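Local coordinates for MW1564 protein (Staphylococcus aureus, PDB 3NTV) that probably transfers a methyl group from S-adenosylmethionine to a hydroxyl oxygen, as a putative caffeoyl-CoA O-methyltransferase with a Rossmann-like fold, at residues A[73-78]-A[96-101]; A[143-148]-A[169-174]; A[214-219]-A[226-231]. All blocks are in the same frame, centred on the assembly; numbering follows the deposited sequence. Where two conformers were deposited one is given.

All three contacts lie in one seven-stranded mixed sheet, the Rossmann-like sheet of class I methyltransferases, and follow one another along the chain. Contact 1 pairs strands 74-78 and 97-102, contact 2 pairs 143-149 with 170-175, and contact 3 is the hairpin of 214-219 and 225-230 that ends the chain. Strand 74-78 neighbours 143-149, and 170-175 neighbours 225-230, so contact 2 bridges the other two: its centre is about 9 Å from each of theirs, whereas the centres of contacts 1 and 3 are about 19 Å apart. Contacts 2 and 3 also touch the second subunit, placing that end of the sheet at the dimer interface.

Contact 1. Residues A[73-78]-A[96-101]; sequences KNILEI and IHVTTI
Lys73 to Ile78 and Ile96 to Ile101 run side by side as parallel strands, their axes 4.7 Å apart at closest approach and 16° from parallel. They are the two strands of a beta-alpha-beta crossover in the Rossmann-like fold, with helix 84-90 between them in the chain. Five backbone hydrogen bonds zigzag across: His97, Thr99 and Ile101 donate to the carbonyls of Lys73, Ile75 and Glu77, while Ile75 and Glu77 donate back to His97 and Thr99. The bond from His97 N to Lys73 O is the shortest, at 2.7 Å.

On the face carrying Asn74, Leu76 and Ile78, the contacts are mainly apolar towards the C-terminal ends. Leu76 CD1 meets Thr99 CG2 at 3.7 Å, and Ile78 and Ile101 lie alongside each other, pointing the same way, with their CD1 methyls 3.7 Å apart. Further back, the Asn74 amide stands nearly perpendicular to the His97 ring, and its OD1 lies 3.5 Å from His97 CB while ND2 hydrogen-bonds Val142 O. Thr99 OG1 lies in the imidazole plane, unusually close to His97 NE2 at 2.5 Å, and also hydrogen-bonds Arg125 NE.

The other face begins with Ile75 CD1, which touches both Ile96 CG2 and Val98 CG2. The buried Glu77 side chain stretches beyond CG (chi2 -179°) and crosses over Val98 CG1 to reach Thr100. From the connecting helix, Phe89 packs on Ile75, Glu77 and Val98, and Ser85 and Ser86 hydrogen-bond Glu77 OE1 and OE2, respectively, so both carboxylate oxygens are held. Glu77 and Thr100 were each modelled in two conformers; in one of them, Thr100 OG1 donates to the anti lone pair of Glu77 OE2, 2.7 Å away.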
loop_
_atom_site.group_PDB
_atom_site.type_symbol
_atom_site.label_atom_id
_atom_site.label_comp_id
_atom_site.label_asym_id
_atom_site.label_seq_id
_atom_site.Cartn_x
_atom_site.Cartn_y
_atom_site.Cartn_z
ATOM N N LYS A 73 0.579 -16.735 -6.838
ATOM C CA LYS A 73 0.801 -18.132 -6.524
ATOM C C LYS A 73 2.284 -18.432 -6.335
ATOM O O LYS A 73 2.618 -19.203 -5.450
ATOM C CB LYS A 73 0.218 -19.052 -7.625
ATOM C CG LYS A 73 -1.315 -18.930 -7.816
ATOM C CD LYS A 73 -2.097 -19.165 -6.542
ATOM C CE LYS A 73 -3.581 -18.977 -6.784
ATOM N NZ LYS A 73 -4.350 -19.033 -5.514
ATOM N N ASN A 74 3.162 -17.870 -7.189
ATOM C CA ASN A 74 4.594 -18.177 -7.131
ATOM C C ASN A 74 5.358 -16.945 -6.754
ATOM O O ASN A 74 5.315 -15.940 -7.470
ATOM C CB ASN A 74 5.081 -18.684 -8.500
ATOM C CG ASN A 74 4.607 -20.070 -8.872
ATOM O OD1 ASN A 74 4.326 -20.926 -8.023
ATOM N ND2 ASN A 74 4.665 -20.368 -10.160
ATOM N N ILE A 75 6.086 -17.023 -5.626
ATOM C CA ILE A 75 6.864 -15.890 -5.118
ATOM C C ILE A 75 8.346 -16.225 -5.111
ATOM O O ILE A 75 8.722 -17.320 -4.694
ATOM C CB ILE A 75 6.388 -15.508 -3.687
ATOM C CG1 ILE A 75 4.887 -15.143 -3.693
ATOM C CG2 ILE A 75 7.204 -14.366 -3.077
ATOM C CD1 ILE A 75 4.239 -15.207 -2.317
ATOM N N LEU A 76 9.184 -15.241 -5.466
ATOM C CA LEU A 76 10.644 -15.376 -5.364
ATOM C C LEU A 76 11.106 -14.305 -4.399
ATOM O O LEU A 76 10.818 -13.125 -4.617
ATOM C CB LEU A 76 11.321 -15.183 -6.740
ATOM C CG LEU A 76 12.871 -15.186 -6.733
ATOM C CD1 LEU A 76 13.414 -16.525 -6.285
ATOM C CD2 LEU A 76 13.398 -14.876 -8.142
ATOM N N GLU A 77 11.808 -14.702 -3.336
ATOM C CA GLU A 77 12.321 -13.761 -2.340
ATOM C C GLU A 77 13.826 -13.809 -2.349
ATOM O O GLU A 77 14.420 -14.897 -2.424
ATOM C CB GLU A 77 11.880 -14.121 -0.916
ATOM C CG GLU A 77 10.401 -14.316 -0.679
ATOM C CD GLU A 77 10.145 -14.652 0.778
ATOM O OE1 GLU A 77 9.385 -13.912 1.431
ATOM O OE2 GLU A 77 10.770 -15.607 1.289
ATOM N N ILE A 78 14.456 -12.631 -2.263
ATOM C CA ILE A 78 15.913 -12.576 -2.225
ATOM C C ILE A 78 16.286 -12.231 -0.790
ATOM O O ILE A 78 16.167 -11.075 -0.358
ATOM C CB ILE A 78 16.519 -11.595 -3.257
ATOM C CG1 ILE A 78 15.937 -11.762 -4.698
ATOM C CG2 ILE A 78 18.057 -11.664 -3.212
ATOM C CD1 ILE A 78 16.121 -13.073 -5.386
ATOM N N ILE A 96 0.118 -21.581 -2.650
ATOM C CA ILE A 96 1.221 -20.614 -2.794
ATOM C C ILE A 96 2.543 -21.325 -2.658
ATOM O O ILE A 96 2.716 -22.162 -1.774
ATOM C CB ILE A 96 1.097 -19.428 -1.808
ATOM C CG1 ILE A 96 -0.031 -18.497 -2.296
ATOM C CG2 ILE A 96 2.435 -18.623 -1.659
ATOM C CD1 ILE A 96 -0.507 -17.498 -1.269
ATOM N N HIS A 97 3.475 -20.972 -3.527
ATOM C CA HIS A 97 4.839 -21.475 -3.501
ATOM C C HIS A 97 5.767 -20.302 -3.252
ATOM O O HIS A 97 5.647 -19.287 -3.924
ATOM C CB HIS A 97 5.214 -22.125 -4.863
ATOM C CG HIS A 97 6.701 -22.312 -5.003
ATOM N ND1 HIS A 97 7.343 -23.394 -4.429
ATOM C CD2 HIS A 97 7.638 -21.461 -5.501
ATOM C CE1 HIS A 97 8.638 -23.200 -4.640
ATOM N NE2 HIS A 97 8.863 -22.037 -5.267
ATOM N N VAL A 98 6.781 -20.482 -2.396
ATOM C CA VAL A 98 7.781 -19.441 -2.188
ATOM C C VAL A 98 9.168 -20.062 -2.393
ATOM O O VAL A 98 9.488 -21.081 -1.765
ATOM C CB VAL A 98 7.701 -18.808 -0.771
ATOM C CG1 VAL A 98 8.736 -17.679 -0.621
ATOM C CG2 VAL A 98 6.289 -18.292 -0.466
ATOM N N THR A 99 9.977 -19.439 -3.255
ATOM C CA THR A 99 11.383 -19.776 -3.413
ATOM C C THR A 99 12.137 -18.632 -2.715
ATOM O O THR A 99 11.915 -17.454 -3.047
ATOM C CB THR A 99 11.793 -19.919 -4.882
ATOM O OG1 THR A 99 11.232 -21.134 -5.383
ATOM C CG2 THR A 99 13.317 -20.046 -5.039
ATOM N N THR A 100 13.000 -18.987 -1.741
ATOM C CA THR A 100 13.791 -17.999 -0.999
ATOM C C THR A 100 15.278 -18.285 -1.151
ATOM O O THR A 100 15.726 -19.390 -0.837
ATOM C CB THR A 100 13.381 -17.952 0.492
ATOM O OG1 THR A 100 11.969 -17.872 0.608
ATOM C CG2 THR A 100 13.975 -16.763 1.217
ATOM N N ILE A 101 16.038 -17.286 -1.627
ATOM C CA ILE A 101 17.491 -17.413 -1.790
ATOM C C ILE A 101 18.137 -16.796 -0.566
ATOM O O ILE A 101 17.835 -15.642 -0.226
ATOM C CB ILE A 101 17.992 -16.739 -3.095
ATOM C CG1 ILE A 101 17.261 -17.294 -4.349
ATOM C CG2 ILE A 101 19.548 -16.812 -3.221
ATOM C CD1 ILE A 101 17.503 -16.461 -5.666
#

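Contact 2. Residues A[143-148]-A[169-174]; sequences YDMIFI and QGLVIT
The ring of Phe147 meets Ile173 edge-on: Ile173 O lies in the ring plane, 3.4 Å from Phe147 CD1. The Ile173 CG2 methyl sits out of the ring plane, alongside CD1 and CE1. Swinging CG away from the backbone N (chi1 -175°) carries the ring to this position. The two residues form one rung of a parallel strand pair in the central sheet of the Rossmann-like fold, with nearly parallel axes.

Four backbone hydrogen bonds join the strands. Ile146 and Ile148 donate to Leu171 and Ile173, and Ile173 donates to Ile146. The bond from Leu171 N to Asp144 O is less direct, its donor tilted 32° from the carbonyl plane where the chain turns at Asp144. Asp144 points its CB away from this partner strand, and its OD2 accepts from the backbone N atoms of Lys73 and Asn74.

On the Phe147 face, selenomethionine Met145 bends at chi3 (-83°), bringing its terminal CE against both Leu171 CD1 and Ile173 CG1, 3.9 Å from each. Helix 57-70 covers this face through Ile63 on Phe147 and Ile67 on Met145, and Met69 of the second subunit reaches Leu171. On the other face, that of Ile146 and Ile148, Thr174 OG1 hydrogen-bonds Tyr204 OH, while Ile148 CD1 rests on Val172 CG1 at 4.0 Å.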
loop_
_atom_site.group_PDB
_atom_site.type_symbol
_atom_site.label_atom_id
_atom_site.label_comp_id
_atom_site.label_asym_id
_atom_site.label_seq_id
_atom_site.Cartn_x
_atom_site.Cartn_y
_atom_site.Cartn_z
ATOM N N TYR A 143 7.382 -16.561 -11.992
ATOM C CA TYR A 143 6.939 -15.957 -10.723
ATOM C C TYR A 143 5.915 -14.851 -10.931
ATOM O O TYR A 143 5.890 -14.196 -11.975
ATOM C CB TYR A 143 8.147 -15.436 -9.915
ATOM C CG TYR A 143 9.094 -16.551 -9.530
ATOM C CD1 TYR A 143 8.854 -17.342 -8.404
ATOM C CD2 TYR A 143 10.197 -16.857 -10.322
ATOM C CE1 TYR A 143 9.659 -18.448 -8.111
ATOM C CE2 TYR A 143 11.027 -17.938 -10.020
ATOM C CZ TYR A 143 10.743 -18.741 -8.926
ATOM O OH TYR A 143 11.575 -19.795 -8.627
ATOM N N ASP A 144 5.027 -14.692 -9.934
ATOM C CA ASP A 144 3.998 -13.652 -9.916
ATOM C C ASP A 144 4.453 -12.440 -9.108
ATOM O O ASP A 144 3.901 -11.357 -9.285
ATOM C CB ASP A 144 2.722 -14.201 -9.293
ATOM C CG ASP A 144 2.200 -15.426 -10.016
ATOM O OD1 ASP A 144 2.251 -15.440 -11.270
ATOM O OD2 ASP A 144 1.804 -16.391 -9.333
HETATM N N MSE A 145 5.466 -12.623 -8.246
HETATM C CA MSE A 145 6.008 -11.569 -7.371
HETATM C C MSE A 145 7.471 -11.895 -7.038
HETATM O O MSE A 145 7.823 -13.060 -6.815
HETATM C CB MSE A 145 5.170 -11.500 -6.051
HETATM C CG MSE A 145 5.735 -10.550 -4.994
HETATM SE SE MSE A 145 4.689 -10.711 -3.350
HETATM C CE MSE A 145 3.240 -9.522 -3.823
ATOM N N ILE A 146 8.304 -10.843 -7.021
ATOM C CA ILE A 146 9.694 -10.899 -6.593
ATOM C C ILE A 146 9.785 -9.944 -5.392
ATOM O O ILE A 146 9.306 -8.801 -5.466
ATOM C CB ILE A 146 10.686 -10.552 -7.734
ATOM C CG1 ILE A 146 10.597 -11.621 -8.865
ATOM C CG2 ILE A 146 12.128 -10.478 -7.165
ATOM C CD1 ILE A 146 11.423 -11.349 -10.130
ATOM N N PHE A 147 10.414 -10.398 -4.308
ATOM C CA PHE A 147 10.572 -9.573 -3.095
ATOM C C PHE A 147 12.041 -9.342 -2.812
ATOM O O PHE A 147 12.791 -10.293 -2.601
ATOM C CB PHE A 147 9.846 -10.254 -1.928
ATOM C CG PHE A 147 9.779 -9.510 -0.607
ATOM C CD1 PHE A 147 9.699 -8.120 -0.574
ATOM C CD2 PHE A 147 9.677 -10.206 0.591
ATOM C CE1 PHE A 147 9.587 -7.431 0.643
ATOM C CE2 PHE A 147 9.544 -9.517 1.808
ATOM C CZ PHE A 147 9.494 -8.133 1.821
ATOM N N ILE A 148 12.476 -8.080 -2.895
ATOM C CA ILE A 148 13.889 -7.687 -2.719
ATOM C C ILE A 148 14.041 -6.605 -1.639
ATOM O O ILE A 148 13.107 -5.853 -1.386
ATOM C CB ILE A 148 14.391 -7.132 -4.100
ATOM C CG1 ILE A 148 14.434 -8.225 -5.172
ATOM C CG2 ILE A 148 15.771 -6.450 -4.016
ATOM C CD1 ILE A 148 14.462 -7.569 -6.659
ATOM N N GLN A 169 2.626 -8.181 -15.907
ATOM C CA GLN A 169 1.703 -7.722 -14.851
ATOM C C GLN A 169 2.078 -8.267 -13.462
ATOM O O GLN A 169 1.387 -7.990 -12.489
ATOM C CB GLN A 169 0.212 -7.910 -15.200
ATOM C CG GLN A 169 -0.214 -7.051 -16.379
ATOM C CD GLN A 169 -1.691 -7.120 -16.628
ATOM O OE1 GLN A 169 -2.237 -8.164 -17.004
ATOM N NE2 GLN A 169 -2.364 -5.992 -16.462
ATOM N N GLY A 170 3.205 -8.985 -13.376
ATOM C CA GLY A 170 3.752 -9.455 -12.105
ATOM C C GLY A 170 4.274 -8.268 -11.303
ATOM O O GLY A 170 4.443 -7.165 -11.841
ATOM N N LEU A 171 4.572 -8.484 -10.018
ATOM C CA LEU A 171 5.041 -7.417 -9.144
ATOM C C LEU A 171 6.452 -7.589 -8.644
ATOM O O LEU A 171 6.834 -8.687 -8.246
ATOM C CB LEU A 171 4.145 -7.346 -7.867
ATOM C CG LEU A 171 2.635 -7.269 -8.050
ATOM C CD1 LEU A 171 1.932 -7.292 -6.679
ATOM C CD2 LEU A 171 2.243 -5.999 -8.813
ATOM N N VAL A 172 7.188 -6.466 -8.529
ATOM C CA VAL A 172 8.463 -6.430 -7.812
ATOM C C VAL A 172 8.166 -5.576 -6.579
ATOM O O VAL A 172 7.758 -4.401 -6.714
ATOM C CB VAL A 172 9.684 -5.873 -8.572
ATOM C CG1 VAL A 172 10.953 -5.974 -7.695
ATOM C CG2 VAL A 172 9.891 -6.618 -9.878
ATOM N N ILE A 173 8.341 -6.173 -5.395
ATOM C CA ILE A 173 8.158 -5.465 -4.130
ATOM C C ILE A 173 9.558 -5.204 -3.564
ATOM O O ILE A 173 10.314 -6.155 -3.309
ATOM C CB ILE A 173 7.301 -6.284 -3.123
ATOM C CG1 ILE A 173 5.909 -6.686 -3.717
ATOM C CG2 ILE A 173 7.164 -5.505 -1.802
ATOM C CD1 ILE A 173 5.127 -5.570 -4.299
ATOM N N THR A 174 9.927 -3.929 -3.414
ATOM C CA THR A 174 11.247 -3.600 -2.860
ATOM C C THR A 174 11.079 -3.003 -1.474
ATOM O O THR A 174 10.463 -1.936 -1.321
ATOM C CB THR A 174 12.076 -2.645 -3.751
ATOM O OG1 THR A 174 12.095 -3.084 -5.113
ATOM C CG2 THR A 174 13.509 -2.523 -3.254
#

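Contact 3. Residues A[214-219]-A[226-231]; sequences YTTNFL and AISIKG
Thr215 and Ile229 exchange two backbone hydrogen bonds, as do Asn217 and Ile227, in the hydrogen-bonded pairs of this antiparallel ladder. Of the four, the bond from Ile227 N to Asn217 O, 2.9 Å long, meets its carbonyl nearly head-on. The non-hydrogen-bonded pair between them draws closer, with Thr216 CA and Ser228 CA 4.3 Å apart.

Side-chain polar contacts occupy both faces. Thr216 OG1 and Ser228 OG share a hydrogen bond of 2.8 Å. On the opposite face, a water donates to Ile229 O and hydrogen-bonds Thr215 OG1, linking the strands a second way. Asn217 CG sits between the backbone N and carbonyl carbon (chi1 74°), which brings OD1 alongside Ile227, 3.4 Å from its CB. That oxygen accepts from NE2 of Gln65 of the second subunit, and the same NE2 also donates to Thr215 O.

Apolar and aromatic packing lines the face of Thr216 and Ser228. The Tyr214 side chain runs across Lys230, with CE1 3.6 Å from Lys230 CB and OH 3.5 Å from Lys230 CD. The lysine chain is extended and continues past the tyrosine so that NZ hydrogen-bonds Thr163 O and Leu166 O, while Phe159 stacks edge-to-face with Tyr214. Nearer the turn, Phe218 CD1 meets Ala226 CB at 3.7 Å, and helix 192-209 packs over Phe218, Thr216 and Ser228.

The arrangement is the C-terminal antiparallel beta hairpin of class I methyltransferases, which gives their Rossmann-like sheet its 3-2-1-4-5-7-6 strand order.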
loop_
_atom_site.group_PDB
_atom_site.type_symbol
_atom_site.label_atom_id
_atom_site.label_comp_id
_atom_site.label_asym_id
_atom_site.label_seq_id
_atom_site.Cartn_x
_atom_site.Cartn_y
_atom_site.Cartn_z
ATOM N N TYR A 214 8.255 -0.832 -16.314
ATOM C CA TYR A 214 7.690 -0.887 -14.951
ATOM C C TYR A 214 6.965 0.370 -14.550
ATOM O O TYR A 214 7.422 1.468 -14.861
ATOM C CB TYR A 214 8.799 -1.184 -13.902
ATOM C CG TYR A 214 9.370 -2.576 -14.041
ATOM C CD1 TYR A 214 8.847 -3.641 -13.313
ATOM C CD2 TYR A 214 10.369 -2.853 -14.974
ATOM C CE1 TYR A 214 9.307 -4.939 -13.499
ATOM C CE2 TYR A 214 10.818 -4.156 -15.187
ATOM C CZ TYR A 214 10.295 -5.193 -14.435
ATOM O OH TYR A 214 10.738 -6.477 -14.620
ATOM N N THR A 215 5.863 0.209 -13.801
ATOM C CA THR A 215 5.113 1.314 -13.205
ATOM C C THR A 215 5.340 1.188 -11.689
ATOM O O THR A 215 4.906 0.180 -11.105
ATOM C CB THR A 215 3.656 1.269 -13.664
ATOM O OG1 THR A 215 3.635 1.394 -15.092
ATOM C CG2 THR A 215 2.827 2.349 -13.054
ATOM N N THR A 216 6.026 2.178 -11.078
ATOM C CA THR A 216 6.413 2.142 -9.650
ATOM C C THR A 216 5.821 3.222 -8.777
ATOM O O THR A 216 5.737 4.386 -9.178
ATOM C CB THR A 216 7.970 2.157 -9.533
ATOM O OG1 THR A 216 8.493 1.034 -10.238
ATOM C CG2 THR A 216 8.489 2.148 -8.084
ATOM N N ASN A 217 5.487 2.860 -7.523
ATOM C CA ASN A 217 5.108 3.839 -6.528
ATOM C C ASN A 217 5.859 3.546 -5.242
ATOM O O ASN A 217 6.166 2.380 -4.961
ATOM C CB ASN A 217 3.602 3.919 -6.292
ATOM C CG ASN A 217 3.079 2.760 -5.518
ATOM O OD1 ASN A 217 3.143 1.633 -5.994
ATOM N ND2 ASN A 217 2.656 2.994 -4.275
ATOM N N PHE A 218 6.138 4.588 -4.463
ATOM C CA PHE A 218 6.855 4.496 -3.194
ATOM C C PHE A 218 5.982 4.881 -2.034
ATOM O O PHE A 218 5.157 5.802 -2.139
ATOM C CB PHE A 218 8.122 5.378 -3.198
ATOM C CG PHE A 218 9.145 5.000 -4.234
ATOM C CD1 PHE A 218 10.251 4.229 -3.891
ATOM C CD2 PHE A 218 9.014 5.421 -5.551
ATOM C CE1 PHE A 218 11.234 3.934 -4.836
ATOM C CE2 PHE A 218 9.971 5.079 -6.507
ATOM C CZ PHE A 218 11.080 4.340 -6.142
ATOM N N LEU A 219 6.223 4.242 -0.886
ATOM C CA LEU A 219 5.463 4.487 0.338
ATOM C C LEU A 219 6.392 4.729 1.499
ATOM O O LEU A 219 7.352 3.968 1.669
ATOM C CB LEU A 219 4.610 3.240 0.692
ATOM C CG LEU A 219 3.549 2.783 -0.308
ATOM C CD1 LEU A 219 2.864 1.529 0.197
ATOM C CD2 LEU A 219 2.500 3.865 -0.533
ATOM N N ALA A 226 8.550 0.005 -2.105
ATOM C CA ALA A 226 8.200 0.337 -3.481
ATOM C C ALA A 226 7.458 -0.842 -4.058
ATOM O O ALA A 226 7.749 -2.008 -3.711
ATOM C CB ALA A 226 9.414 0.660 -4.325
ATOM N N ILE A 227 6.480 -0.538 -4.915
ATOM C CA ILE A 227 5.696 -1.534 -5.617
ATOM C C ILE A 227 5.847 -1.234 -7.090
ATOM O O ILE A 227 5.506 -0.114 -7.518
ATOM C CB ILE A 227 4.211 -1.512 -5.205
ATOM C CG1 ILE A 227 4.032 -1.806 -3.696
ATOM C CG2 ILE A 227 3.355 -2.455 -6.096
ATOM C CD1 ILE A 227 2.568 -1.395 -3.220
ATOM N N SER A 228 6.316 -2.236 -7.856
ATOM C CA SER A 228 6.542 -2.104 -9.295
ATOM C C SER A 228 5.738 -3.135 -10.050
ATOM O O SER A 228 5.866 -4.325 -9.792
ATOM C CB SER A 228 8.026 -2.264 -9.637
ATOM O OG SER A 228 8.857 -1.360 -8.932
ATOM N N ILE A 229 4.951 -2.694 -11.023
ATOM C CA ILE A 229 4.160 -3.595 -11.866
ATOM C C ILE A 229 4.912 -3.749 -13.181
ATOM O O ILE A 229 5.182 -2.735 -13.833
ATOM C CB ILE A 229 2.725 -3.058 -12.166
ATOM C CG1 ILE A 229 1.929 -2.763 -10.871
ATOM C CG2 ILE A 229 1.978 -4.063 -13.066
ATOM C CD1 ILE A 229 0.529 -2.059 -11.117
ATOM N N LYS A 230 5.196 -4.984 -13.591
ATOM C CA LYS A 230 5.875 -5.246 -14.862
ATOM C C LYS A 230 4.921 -5.085 -16.041
ATOM O O LYS A 230 3.896 -5.763 -16.115
ATOM C CB LYS A 230 6.488 -6.648 -14.855
ATOM C CG LYS A 230 7.173 -7.062 -16.156
ATOM C CD LYS A 230 8.048 -8.274 -15.931
ATOM C CE LYS A 230 8.582 -8.830 -17.237
ATOM N NZ LYS A 230 9.516 -9.971 -17.033
ATOM N N GLY A 231 5.311 -4.226 -16.976
ATOM C CA GLY A 231 4.562 -3.983 -18.207
ATOM C C GLY A 231 5.066 -4.834 -19.357
ATOM O O GLY A 231 5.625 -5.916 -19.147
HETATM O O HOH W 1 3.748 -1.511 -15.987
#